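Long-range contacts in 3-oxoacyl-[acyl-carrier-protein] reductase (Sinorhizobium meliloti, PDB 3U9L), which probably reduces 3-oxoacyl groups on acyl carrier protein with NADPH, as a member of the short-chain dehydrogenase/reductase family: residues Gly101-Phe106 and Tyr156-Phe161; Asp116-Ser121 and Ala162-Met167; His132-Lys137 and Trp181-Ser186; His138-Trp143 and Arg250-Ala255. All coordinates share one frame; numbering follows the deposited sequence.

Contact 1 (Gly101-Phe106 and Tyr156-Phe161)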
loop_
_atom_site.group_PDB
_atom_site.type_symbol
_atom_site.label_atom_id
_atom_site.label_comp_id
_atom_site.label_asym_id
_atom_site.label_seq_id
_atom_site.Cartn_x
_atom_site.Cartn_y
_atom_site.Cartn_z
ATOM N N GLY A 101 -17.241 2.482 1.441
ATOM C CA GLY A 101 -18.093 1.652 0.600
ATOM C C GLY A 101 -17.445 0.298 0.353
ATOM O O GLY A 101 -16.225 0.113 0.616
ATOM N N PRO A 102 -18.239 -0.634 -0.201
ATOM C CA PRO A 102 -17.787 -1.975 -0.529
ATOM C C PRO A 102 -16.718 -1.843 -1.590
ATOM O O PRO A 102 -16.900 -1.115 -2.586
ATOM C CB PRO A 102 -19.009 -2.646 -1.189
ATOM C CG PRO A 102 -20.163 -1.653 -1.087
ATOM C CD PRO A 102 -19.679 -0.386 -0.514
ATOM N N ALA A 103 -15.628 -2.574 -1.423
ATOM C CA ALA A 103 -14.460 -2.381 -2.305
ATOM C C ALA A 103 -14.812 -2.702 -3.745
ATOM O O ALA A 103 -14.324 -2.056 -4.674
ATOM C CB ALA A 103 -13.327 -3.301 -1.850
ATOM N N GLU A 104 -15.609 -3.744 -3.939
ATOM C CA GLU A 104 -16.012 -4.183 -5.283
ATOM C C GLU A 104 -16.728 -3.106 -6.062
ATOM O O GLU A 104 -16.680 -3.122 -7.282
ATOM C CB GLU A 104 -16.916 -5.414 -5.207
ATOM C CG GLU A 104 -16.973 -6.238 -6.551
ATOM C CD GLU A 104 -18.057 -7.338 -6.550
ATOM O OE1 GLU A 104 -18.273 -7.960 -5.476
ATOM O OE2 GLU A 104 -18.645 -7.625 -7.632
ATOM N N ALA A 105 -17.384 -2.157 -5.366
ATOM C CA ALA A 105 -18.208 -1.123 -6.011
ATOM C C ALA A 105 -17.404 0.099 -6.429
ATOM O O ALA A 105 -17.894 0.979 -7.160
ATOM C CB ALA A 105 -19.421 -0.702 -5.083
ATOM N N PHE A 106 -16.181 0.196 -5.929
ATOM C CA PHE A 106 -15.225 1.217 -6.377
ATOM C C PHE A 106 -14.588 0.784 -7.676
ATOM O O PHE A 106 -14.146 -0.358 -7.797
ATOM C CB PHE A 106 -14.124 1.450 -5.316
ATOM C CG PHE A 106 -14.582 2.244 -4.128
ATOM C CD1 PHE A 106 -14.710 3.629 -4.206
ATOM C CD2 PHE A 106 -14.901 1.611 -2.948
ATOM C CE1 PHE A 106 -15.171 4.378 -3.088
ATOM C CE2 PHE A 106 -15.323 2.323 -1.848
ATOM C CZ PHE A 106 -15.466 3.716 -1.908
ATOM N N TYR A 156 -14.667 -1.619 4.362
ATOM C CA TYR A 156 -15.378 -0.557 3.630
ATOM C C TYR A 156 -14.622 0.714 3.420
ATOM O O TYR A 156 -15.247 1.735 3.096
ATOM C CB TYR A 156 -16.801 -0.222 4.208
ATOM C CG TYR A 156 -17.886 -1.159 3.695
ATOM C CD1 TYR A 156 -17.593 -2.485 3.423
ATOM C CD2 TYR A 156 -19.227 -0.737 3.546
ATOM C CE1 TYR A 156 -18.587 -3.387 2.965
ATOM C CE2 TYR A 156 -20.250 -1.651 3.083
ATOM C CZ TYR A 156 -19.902 -2.961 2.793
ATOM O OH TYR A 156 -20.803 -3.898 2.344
ATOM N N LEU A 157 -13.297 0.681 3.580
ATOM C CA LEU A 157 -12.478 1.832 3.162
ATOM C C LEU A 157 -11.278 1.366 2.306
ATOM O O LEU A 157 -10.248 2.025 2.300
ATOM C CB LEU A 157 -11.981 2.655 4.363
ATOM C CG LEU A 157 -13.039 3.441 5.165
ATOM C CD1 LEU A 157 -13.596 2.550 6.239
ATOM C CD2 LEU A 157 -12.440 4.762 5.758
ATOM N N ALA A 158 -11.429 0.273 1.562
ATOM C CA ALA A 158 -10.262 -0.360 0.899
ATOM C C ALA A 158 -9.407 0.560 0.042
ATOM O O ALA A 158 -8.209 0.578 0.201
ATOM C CB ALA A 158 -10.608 -1.656 0.163
ATOM N N PRO A 159 -10.007 1.351 -0.866
ATOM C CA PRO A 159 -9.099 2.165 -1.696
ATOM C C PRO A 159 -8.266 3.172 -0.886
ATOM O O PRO A 159 -7.173 3.562 -1.299
ATOM C CB PRO A 159 -10.055 2.962 -2.600
ATOM C CG PRO A 159 -11.413 2.273 -2.484
ATOM C CD PRO A 159 -11.427 1.715 -1.073
ATOM N N TYR A 160 -8.814 3.632 0.225
ATOM C CA TYR A 160 -8.147 4.541 1.120
ATOM C C TYR A 160 -7.048 3.847 1.948
ATOM O O TYR A 160 -5.910 4.289 1.955
ATOM C CB TYR A 160 -9.163 5.225 2.052
ATOM C CG TYR A 160 -8.500 6.065 3.099
ATOM C CD1 TYR A 160 -7.729 7.187 2.746
ATOM C CD2 TYR A 160 -8.589 5.728 4.435
ATOM C CE1 TYR A 160 -7.090 7.952 3.699
ATOM C CE2 TYR A 160 -7.980 6.486 5.395
ATOM C CZ TYR A 160 -7.218 7.596 5.029
ATOM O OH TYR A 160 -6.593 8.333 6.024
ATOM N N PHE A 161 -7.409 2.803 2.670
ATOM C CA PHE A 161 -6.469 2.018 3.456
ATOM C C PHE A 161 -5.336 1.458 2.575
ATOM O O PHE A 161 -4.233 1.400 3.027
ATOM C CB PHE A 161 -7.186 0.862 4.176
ATOM C CG PHE A 161 -8.071 1.306 5.367
ATOM C CD1 PHE A 161 -8.007 2.589 5.848
ATOM C CD2 PHE A 161 -8.906 0.388 6.009
ATOM C CE1 PHE A 161 -8.785 2.992 6.950
ATOM C CE2 PHE A 161 -9.693 0.775 7.115
ATOM C CZ PHE A 161 -9.610 2.072 7.585
HETATM O O HOH W 1 -13.828 -1.043 0.727
#

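Contact 2 (Asp116-Ser121 and Ala162-Met167)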
loop_
_atom_site.group_PDB
_atom_site.type_symbol
_atom_site.label_atom_id
_atom_site.label_comp_id
_atom_site.label_asym_id
_atom_site.label_seq_id
_atom_site.Cartn_x
_atom_site.Cartn_y
_atom_site.Cartn_z
ATOM N N ASP A 116 -3.322 8.477 -6.363
ATOM C CA ASP A 116 -2.855 9.768 -6.807
ATOM C C ASP A 116 -2.847 10.733 -5.625
ATOM O O ASP A 116 -1.864 11.279 -5.268
ATOM C CB ASP A 116 -3.700 10.325 -7.956
ATOM C CG ASP A 116 -3.075 11.564 -8.625
ATOM O OD1 ASP A 116 -1.904 11.793 -8.558
ATOM O OD2 ASP A 116 -3.779 12.290 -9.267
ATOM N N ILE A 117 -3.987 10.881 -5.016
ATOM C CA ILE A 117 -4.118 11.830 -3.885
ATOM C C ILE A 117 -3.255 11.515 -2.649
ATOM O O ILE A 117 -2.699 12.413 -1.993
ATOM C CB ILE A 117 -5.590 11.954 -3.403
ATOM C CG1 ILE A 117 -6.496 12.430 -4.545
ATOM C CG2 ILE A 117 -5.679 12.971 -2.238
ATOM C CD1 ILE A 117 -8.046 12.498 -4.167
ATOM N N ASN A 118 -3.167 10.250 -2.298
ATOM C CA ASN A 118 -2.544 9.911 -1.022
ATOM C C ASN A 118 -1.067 9.498 -1.159
ATOM O O ASN A 118 -0.307 9.582 -0.195
ATOM C CB ASN A 118 -3.329 8.795 -0.352
ATOM C CG ASN A 118 -4.671 9.290 0.251
ATOM O OD1 ASN A 118 -4.688 9.906 1.300
ATOM N ND2 ASN A 118 -5.789 8.960 -0.410
ATOM N N VAL A 119 -0.664 9.093 -2.361
ATOM C CA VAL A 119 0.713 8.644 -2.585
ATOM C C VAL A 119 1.493 9.421 -3.662
ATOM O O VAL A 119 2.594 9.925 -3.417
ATOM C CB VAL A 119 0.744 7.099 -2.926
ATOM C CG1 VAL A 119 2.179 6.659 -3.227
ATOM C CG2 VAL A 119 0.203 6.266 -1.740
ATOM N N LEU A 120 0.947 9.501 -4.866
ATOM C CA LEU A 120 1.635 10.170 -5.960
ATOM C C LEU A 120 1.858 11.628 -5.585
ATOM O O LEU A 120 2.844 12.243 -5.965
ATOM C CB LEU A 120 0.806 10.073 -7.240
ATOM C CG LEU A 120 0.600 8.670 -7.831
ATOM C CD1 LEU A 120 0.065 8.811 -9.279
ATOM C CD2 LEU A 120 1.868 7.843 -7.790
ATOM N N SER A 121 0.931 12.182 -4.810
ATOM C CA SER A 121 1.106 13.497 -4.252
ATOM C C SER A 121 2.460 13.662 -3.559
ATOM O O SER A 121 3.159 14.651 -3.795
ATOM C CB SER A 121 -0.020 13.762 -3.239
ATOM O OG SER A 121 -0.000 12.792 -2.203
ATOM N N ALA A 162 -5.641 0.987 1.354
ATOM C CA ALA A 162 -4.596 0.574 0.415
ATOM C C ALA A 162 -3.588 1.711 0.176
ATOM O O ALA A 162 -2.360 1.527 0.224
ATOM C CB ALA A 162 -5.235 0.196 -0.916
ATOM N N ALA A 163 -4.096 2.879 -0.180
ATOM C CA ALA A 163 -3.220 3.998 -0.481
ATOM C C ALA A 163 -2.392 4.367 0.738
ATOM O O ALA A 163 -1.216 4.657 0.613
ATOM C CB ALA A 163 -3.987 5.169 -0.992
ATOM N N LYS A 164 -2.979 4.372 1.930
ATOM C CA LYS A 164 -2.215 4.739 3.128
ATOM C C LYS A 164 -1.157 3.684 3.449
ATOM O O LYS A 164 -0.107 4.033 3.971
ATOM C CB LYS A 164 -3.113 4.869 4.370
ATOM C CG LYS A 164 -4.148 5.978 4.278
ATOM C CD LYS A 164 -3.506 7.311 3.952
ATOM C CE LYS A 164 -2.607 7.771 5.062
ATOM N NZ LYS A 164 -2.091 9.214 4.879
ATOM N N ALA A 165 -1.481 2.409 3.232
ATOM C CA ALA A 165 -0.547 1.331 3.457
ATOM C C ALA A 165 0.678 1.473 2.530
ATOM O O ALA A 165 1.833 1.235 2.936
ATOM C CB ALA A 165 -1.237 -0.016 3.191
ATOM N N ALA A 166 0.423 1.858 1.287
ATOM C CA ALA A 166 1.513 2.072 0.311
ATOM C C ALA A 166 2.292 3.275 0.784
ATOM O O ALA A 166 3.522 3.259 0.732
ATOM C CB ALA A 166 0.959 2.319 -1.083
HETATM N N MSE A 167 1.600 4.323 1.250
HETATM C CA MSE A 167 2.321 5.534 1.658
HETATM C C MSE A 167 3.292 5.291 2.831
HETATM O O MSE A 167 4.416 5.811 2.867
HETATM C CB MSE A 167 1.369 6.694 2.036
HETATM C CG MSE A 167 2.125 8.039 2.185
HETATM SE SE MSE A 167 1.466 9.028 3.822
HETATM C CE MSE A 167 2.494 7.974 5.156
HETATM O O HOH W 2 -1.611 10.339 2.120
#

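Contact 3 (His132-Lys137 and Trp181-Ser186)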
loop_
_atom_site.group_PDB
_atom_site.type_symbol
_atom_site.label_atom_id
_atom_site.label_comp_id
_atom_site.label_asym_id
_atom_site.label_seq_id
_atom_site.Cartn_x
_atom_site.Cartn_y
_atom_site.Cartn_z
ATOM N N HIS A 132 16.753 20.027 -3.082
ATOM C CA HIS A 132 17.228 21.060 -2.214
ATOM C C HIS A 132 17.663 20.539 -0.850
ATOM O O HIS A 132 18.660 20.955 -0.349
ATOM C CB HIS A 132 16.175 22.160 -2.116
ATOM C CG HIS A 132 15.721 22.650 -3.441
ATOM N ND1 HIS A 132 16.399 23.595 -4.177
ATOM C CD2 HIS A 132 14.639 22.327 -4.178
ATOM C CE1 HIS A 132 15.754 23.817 -5.294
ATOM N NE2 HIS A 132 14.681 23.060 -5.316
HETATM N N MSE A 133 16.910 19.607 -0.284
HETATM C CA MSE A 133 17.257 19.104 1.023
HETATM C C MSE A 133 18.533 18.268 0.975
HETATM O O MSE A 133 19.310 18.317 1.873
HETATM C CB MSE A 133 16.082 18.396 1.692
HETATM C CG MSE A 133 14.784 19.221 1.754
HETATM SE SE MSE A 133 13.190 18.367 2.390
HETATM C CE MSE A 133 13.748 18.141 4.099
ATOM N N ARG A 134 18.752 17.589 -0.132
ATOM C CA ARG A 134 19.929 16.810 -0.307
ATOM C C ARG A 134 21.170 17.685 -0.424
ATOM O O ARG A 134 22.191 17.336 0.084
ATOM C CB ARG A 134 19.807 15.874 -1.490
ATOM C CG ARG A 134 18.911 14.689 -1.246
ATOM C CD ARG A 134 18.956 13.643 -2.307
ATOM N NE ARG A 134 18.241 13.923 -3.514
ATOM C CZ ARG A 134 18.800 14.379 -4.615
ATOM N NH1 ARG A 134 20.088 14.614 -4.645
ATOM N NH2 ARG A 134 18.087 14.582 -5.672
ATOM N N ARG A 135 21.050 18.828 -1.073
ATOM C CA ARG A 135 22.168 19.801 -1.106
ATOM C C ARG A 135 22.516 20.329 0.276
ATOM O O ARG A 135 23.685 20.589 0.575
ATOM C CB ARG A 135 21.858 20.934 -2.082
ATOM C CG ARG A 135 21.659 20.301 -3.415
ATOM C CD ARG A 135 22.040 21.137 -4.519
ATOM N NE ARG A 135 21.055 22.155 -4.803
ATOM C CZ ARG A 135 20.057 22.021 -5.663
ATOM N NH1 ARG A 135 19.823 20.864 -6.278
ATOM N NH2 ARG A 135 19.264 23.060 -5.886
ATOM N N GLN A 136 21.527 20.462 1.147
ATOM C CA GLN A 136 21.830 20.883 2.496
ATOM C C GLN A 136 22.518 19.795 3.291
ATOM O O GLN A 136 23.122 20.078 4.290
ATOM C CB GLN A 136 20.568 21.341 3.245
ATOM C CG GLN A 136 19.784 22.457 2.556
ATOM C CD GLN A 136 20.621 23.748 2.366
ATOM O OE1 GLN A 136 21.503 24.041 3.150
ATOM N NE2 GLN A 136 20.315 24.510 1.327
ATOM N N LYS A 137 22.344 18.534 2.902
ATOM C CA LYS A 137 22.764 17.419 3.742
ATOM C C LYS A 137 22.127 17.431 5.132
ATOM O O LYS A 137 22.731 17.016 6.111
ATOM C CB LYS A 137 24.281 17.351 3.848
ATOM C CG LYS A 137 24.932 16.963 2.551
ATOM C CD LYS A 137 26.431 17.350 2.688
ATOM C CE LYS A 137 27.007 17.751 1.347
ATOM N NZ LYS A 137 27.114 16.491 0.524
ATOM N N TRP A 181 22.311 10.830 3.213
ATOM C CA TRP A 181 22.304 12.229 2.850
ATOM C C TRP A 181 22.095 13.125 4.046
ATOM O O TRP A 181 21.998 14.322 3.877
ATOM C CB TRP A 181 21.294 12.555 1.763
ATOM C CG TRP A 181 21.409 11.836 0.449
ATOM C CD1 TRP A 181 20.881 10.593 0.128
ATOM C CD2 TRP A 181 21.973 12.351 -0.772
ATOM N NE1 TRP A 181 21.099 10.301 -1.205
ATOM C CE2 TRP A 181 21.793 11.341 -1.769
ATOM C CE3 TRP A 181 22.630 13.547 -1.105
ATOM C CZ2 TRP A 181 22.211 11.515 -3.074
ATOM C CZ3 TRP A 181 23.075 13.705 -2.400
ATOM C CH2 TRP A 181 22.858 12.679 -3.382
ATOM N N GLY A 182 22.070 12.573 5.251
ATOM C CA GLY A 182 21.807 13.352 6.434
ATOM C C GLY A 182 20.340 13.715 6.751
ATOM O O GLY A 182 20.082 14.491 7.692
ATOM N N ILE A 183 19.392 13.194 5.963
ATOM C CA ILE A 183 17.985 13.533 6.115
ATOM C C ILE A 183 17.250 12.567 7.071
ATOM O O ILE A 183 17.326 11.350 6.934
ATOM C CB ILE A 183 17.288 13.673 4.766
ATOM C CG1 ILE A 183 17.889 14.889 4.031
ATOM C CG2 ILE A 183 15.758 13.854 4.905
ATOM C CD1 ILE A 183 17.571 14.808 2.512
ATOM N N GLU A 184 16.593 13.151 8.053
ATOM C CA GLU A 184 15.930 12.416 9.107
ATOM C C GLU A 184 14.470 12.165 8.711
ATOM O O GLU A 184 13.909 12.913 7.911
ATOM C CB GLU A 184 15.971 13.241 10.387
ATOM C CG GLU A 184 15.944 12.392 11.661
ATOM C CD GLU A 184 16.402 13.172 12.921
ATOM O OE1 GLU A 184 16.915 14.327 12.718
ATOM O OE2 GLU A 184 16.255 12.605 14.075
ATOM N N THR A 185 13.855 11.153 9.312
ATOM C CA THR A 185 12.459 10.821 9.055
ATOM C C THR A 185 11.735 10.570 10.363
ATOM O O THR A 185 12.264 9.893 11.273
ATOM C CB THR A 185 12.331 9.528 8.257
ATOM O OG1 THR A 185 12.872 9.719 6.943
ATOM C CG2 THR A 185 10.847 9.131 8.103
ATOM N N SER A 186 10.511 11.070 10.453
ATOM C CA SER A 186 9.659 10.724 11.556
ATOM C C SER A 186 8.232 10.514 10.999
ATOM O O SER A 186 7.761 11.294 10.140
ATOM C CB SER A 186 9.768 11.819 12.650
ATOM O OG SER A 186 8.868 11.495 13.698
#

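Contact 4 (His138-Trp143 and Arg250-Ala255)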
loop_
_atom_site.group_PDB
_atom_site.type_symbol
_atom_site.label_atom_id
_atom_site.label_comp_id
_atom_site.label_asym_id
_atom_site.label_seq_id
_atom_site.Cartn_x
_atom_site.Cartn_y
_atom_site.Cartn_z
ATOM N N HIS A 138 20.872 17.856 5.202
ATOM C CA HIS A 138 20.221 18.036 6.477
ATOM C C HIS A 138 18.732 18.257 6.179
ATOM O O HIS A 138 18.404 18.763 5.107
ATOM C CB HIS A 138 20.774 19.299 7.137
ATOM C CG HIS A 138 20.597 19.350 8.609
ATOM N ND1 HIS A 138 19.635 20.145 9.227
ATOM C CD2 HIS A 138 21.266 18.729 9.624
ATOM C CE1 HIS A 138 19.727 20.008 10.542
ATOM N NE2 HIS A 138 20.714 19.150 10.807
ATOM N N GLY A 139 17.844 17.916 7.109
ATOM C CA GLY A 139 16.411 18.148 6.875
ATOM C C GLY A 139 15.594 17.056 7.573
ATOM O O GLY A 139 16.157 16.043 8.012
ATOM N N LEU A 140 14.284 17.236 7.659
ATOM C CA LEU A 140 13.424 16.251 8.325
ATOM C C LEU A 140 12.207 16.098 7.508
ATOM O O LEU A 140 11.580 17.122 7.158
ATOM C CB LEU A 140 13.021 16.727 9.709
ATOM C CG LEU A 140 11.957 15.970 10.546
ATOM C CD1 LEU A 140 12.441 14.554 10.996
ATOM C CD2 LEU A 140 11.610 16.818 11.771
ATOM N N LEU A 141 11.894 14.840 7.148
ATOM C CA LEU A 141 10.623 14.488 6.541
ATOM C C LEU A 141 9.733 13.942 7.625
ATOM O O LEU A 141 10.130 13.033 8.403
ATOM C CB LEU A 141 10.788 13.388 5.463
ATOM C CG LEU A 141 10.929 13.832 4.024
ATOM C CD1 LEU A 141 12.130 14.846 4.030
ATOM C CD2 LEU A 141 11.229 12.656 3.156
ATOM N N ILE A 142 8.518 14.465 7.673
ATOM C CA ILE A 142 7.516 13.911 8.567
ATOM C C ILE A 142 6.368 13.451 7.696
ATOM O O ILE A 142 5.844 14.212 6.867
ATOM C CB ILE A 142 7.026 15.006 9.606
ATOM C CG1 ILE A 142 8.195 15.539 10.442
ATOM C CG2 ILE A 142 5.918 14.489 10.494
ATOM C CD1 ILE A 142 7.784 16.557 11.498
ATOM N N TRP A 143 5.929 12.213 7.889
ATOM C CA TRP A 143 4.813 11.709 7.101
ATOM C C TRP A 143 3.657 11.505 8.061
ATOM O O TRP A 143 3.854 11.001 9.176
ATOM C CB TRP A 143 5.215 10.351 6.496
ATOM C CG TRP A 143 6.434 10.372 5.581
ATOM C CD1 TRP A 143 7.768 10.508 5.961
ATOM C CD2 TRP A 143 6.436 10.213 4.161
ATOM N NE1 TRP A 143 8.601 10.432 4.830
ATOM C CE2 TRP A 143 7.809 10.239 3.727
ATOM C CE3 TRP A 143 5.426 10.029 3.203
ATOM C CZ2 TRP A 143 8.158 10.112 2.381
ATOM C CZ3 TRP A 143 5.783 9.858 1.892
ATOM C CH2 TRP A 143 7.126 9.923 1.485
ATOM N N ARG A 250 6.419 18.669 19.198
ATOM C CA ARG A 250 7.456 17.950 19.983
ATOM C C ARG A 250 8.501 17.245 19.135
ATOM O O ARG A 250 9.681 17.280 19.460
ATOM C CB ARG A 250 6.856 16.932 20.962
ATOM C CG ARG A 250 6.367 17.566 22.242
ATOM C CD ARG A 250 5.876 16.509 23.306
ATOM N NE ARG A 250 4.844 15.632 22.731
ATOM C CZ ARG A 250 3.537 15.734 22.960
ATOM N NH1 ARG A 250 3.058 16.681 23.792
ATOM N NH2 ARG A 250 2.713 14.891 22.340
ATOM N N VAL A 251 8.097 16.566 18.061
ATOM C CA VAL A 251 9.121 15.999 17.154
ATOM C C VAL A 251 10.060 17.067 16.594
ATOM O O VAL A 251 11.297 16.928 16.619
ATOM C CB VAL A 251 8.443 15.235 15.995
ATOM C CG1 VAL A 251 9.452 14.844 14.918
ATOM C CG2 VAL A 251 7.713 13.991 16.545
ATOM N N VAL A 252 9.466 18.113 16.032
ATOM C CA VAL A 252 10.256 19.190 15.454
ATOM C C VAL A 252 11.163 19.832 16.520
ATOM O O VAL A 252 12.296 20.132 16.248
ATOM C CB VAL A 252 9.372 20.254 14.776
ATOM C CG1 VAL A 252 10.192 21.462 14.464
ATOM C CG2 VAL A 252 8.774 19.678 13.502
ATOM N N GLY A 253 10.684 19.942 17.747
ATOM C CA GLY A 253 11.504 20.516 18.801
ATOM C C GLY A 253 12.529 19.594 19.443
ATOM O O GLY A 253 13.250 20.030 20.338
ATOM N N THR A 254 12.596 18.322 19.024
ATOM C CA THR A 254 13.580 17.384 19.559
ATOM C C THR A 254 14.888 17.590 18.824
ATOM O O THR A 254 14.872 17.904 17.638
ATOM C CB THR A 254 13.110 15.941 19.351
ATOM O OG1 THR A 254 11.936 15.750 20.115
ATOM C CG2 THR A 254 14.163 14.937 19.838
ATOM N N ALA A 255 16.024 17.399 19.507
ATOM C CA ALA A 255 17.333 17.642 18.888
ATOM C C ALA A 255 17.582 16.742 17.682
ATOM O O ALA A 255 17.076 15.617 17.606
ATOM C CB ALA A 255 18.482 17.506 19.923
#

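Contact 1 (Gly101-Phe106 and Tyr156-Phe161)
Tyr156 lies flat along the backbone of Gly101 and Pro102. From the root outward, its CB is 3.7 Å from Gly101 O, CG faces Gly101 C, and CD1 and CE1 lie against Pro102 CA. CE2 comes 3.9 Å from Pro102 CD, which stands over the ring face, a CH-pi contact. At the tip, OH passes Pro102 CB and CG and is hydrogen-bonded to Asn220 ND2. With an alanine in place of Tyr156, a gap would probably open beside Gly101 and Pro102 and the Asn220 amide lose its phenolic mate.

Gly101 N donates to Tyr156 O at 2.7 Å, nearly straight (162° at the hydrogen). Water 1 extends this link, donating to Gly101 O at 2.7 Å and accepting from Ala158 N at 2.9 Å. Phe106 CG, anti to the carbonyl carbon (chi1 -75°), presents the ring face to Pro159 CG, 3.7 Å from the centroid and 20° off its normal, while Ala103 CB meets Ala158 CB at 3.8 Å. Glu177 of the second subunit binds both Ala103 N and Tyr156 N. Leu157 is the N-cap of helix 158-179; in the SDR fold the loop following the fourth strand packs here on the start of the helix carrying the YxxxK signature.

Contact 2 (Asp116-Ser121 and Ala162-Met167)
Apolar contact between Val119 and the 162-167 helix comes first. CG2 of Val119 is the branch that reaches across: with CG1 anti to the backbone N (chi1 177°), CG2 is left pointing into the neighbouring helix. It lies 4.0 Å from Met167 CB and 4.1 Å from Ala166 CB, and only 3.2 Å from Ala163 O, a tight approach of a methyl to a carbonyl. On the preceding residue, Asn118 CB meets Ala163 CB at 3.7 Å, and CG of the selenomethionine Met167 packs on Asn118 O at 3.7 Å. Small residues on the second helix permit this closeness: the segment axes approach to 8.6 Å and run almost parallel, at 14°.

The polar contacts gather round water 2, which donates to the backbone O of Asn118 at 2.8 Å. That water also accepts from Lys164 NZ at 3.0 Å, so it bridges the helices, although other acceptors compete for its protons. Lys164 starts away from helix 116-121, but bends at chi2 and chi3 bring its end back past the Asn118 amide, whose OD1 is near CD. The same NZ is bonded to Ile144 O, and Asn118 ND2 to His97 O.

Within the first helix the wider pi-type turn at 116-120 carries Ser121 N to Asp116 O; such a turn spans Asn118. Tyr160 and Lys164 match the family's YxxxK signature, and the chain Asn118 O, water, lysine is consistent with the relay of the SDR active site.

Contact 3 (His132-Lys137 and Trp181-Ser186)
The Schellman motif that ends helix 108-136, with Lys137 in its positive-phi position, sits against Trp181 and Gly182, the turn that leads into strand 183-190. Lys137 CA approaches Trp181 O to 3.2 Å, a CA-H...O contact, and its own O lies 3.8 Å from Gly182 CA. Gly182 has no alternative here: a CB on it would fall 2.4 Å from Lys137 O.

The side-chain contact is Arg134 over one face of the Trp181 indole. Its CB is 3.7 Å from CE3, and its CD rests 3.6 Å from the centroid of the six-membered ring, a CH-pi contact over the face. A bend at chi3 (-77°) then turns the guanidinium over the rim, so CZ is 4.8 Å from the same centroid, 18° off the ring normal. The two planes are 62° apart, a tilted cation-pi pair rather than a flat stack, with NH1 3.6 Å from CH2.

In this Rossmann-type fold the helix layer packs on the sheet, and Ile183 CD1 reaches from the strand to the helix, 4.0 Å from Met133 CB. Arg134 is also paired across the dimer: NE with Glu104 and NH1 with Glu214 of the second subunit, whose Tyr215 meets Trp181 edge-to-face. Replacing Trp181 by an alanine would probably strip the Arg134 methylenes of their platform, leave the guanidinium freer to turn from its two carboxylates and rob Tyr215 of its ring partner.

Contact 4 (His138-Trp143 and Arg250-Ala255)
Ile142 and Val251 meet end on: Ile142 CD1 points at Val251 CG1 from 4.2 Å, the two side chains reaching toward each other tip to tip. The Ile142 side chain crosses that of Val252 at about a right angle, bringing CD1 to 3.8 Å from Val252 CG2. Two torsions put it there, CG1 anti to the carbonyl carbon (chi1 -59°) and an extended chi2 of -178°, which carry CD1 straight out from the strand.

Leu140, two residues earlier on the same side of the strand, adds a second, looser layer: its CD2 is 4.3 Å from Val251 CG1 and 4.4 Å from Val252 CG2. Each strand methyl touches both valines, and the backbones stay well apart, Leu140 CA 8.3 Å from Val252 CA.

This is the helix-on-sheet layering of the Rossmann fold: helix 242-252 lies on one face of strand 139-144, while Leu141 and Trp143 point to the other face and the helices 108-136 and 158-179. Thr254 OG1 donates to Arg250 O at 2.8 Å, tilted 29° from the carbonyl plane. Arg259 takes the carbonyls of Val251 and Val252, and its side chain also touches Leu140.

How the contacts relate
Going from the N terminus, the chain lays down 101-106, 116-121, 132-137 and 138-143 before any loop closes. It then closes them in the same order, at 156-161, 162-167, 181-186 and 250-255, so every pair of contacts crosses and none nests. Contacts 1 and 2 share helix 158-179 and touch through Tyr160 and Asn118; contacts 2 and 3 share helix 108-136. Contacts 3 and 4 meet in the sheet, where strands 139-144 and 183-190 are neighbours. Met167 CE against Trp143 CB links contact 2 to contact 4. Contacts 1 to 3 also reach the second subunit, while contact 4 ties helix 242-252 to the sheet.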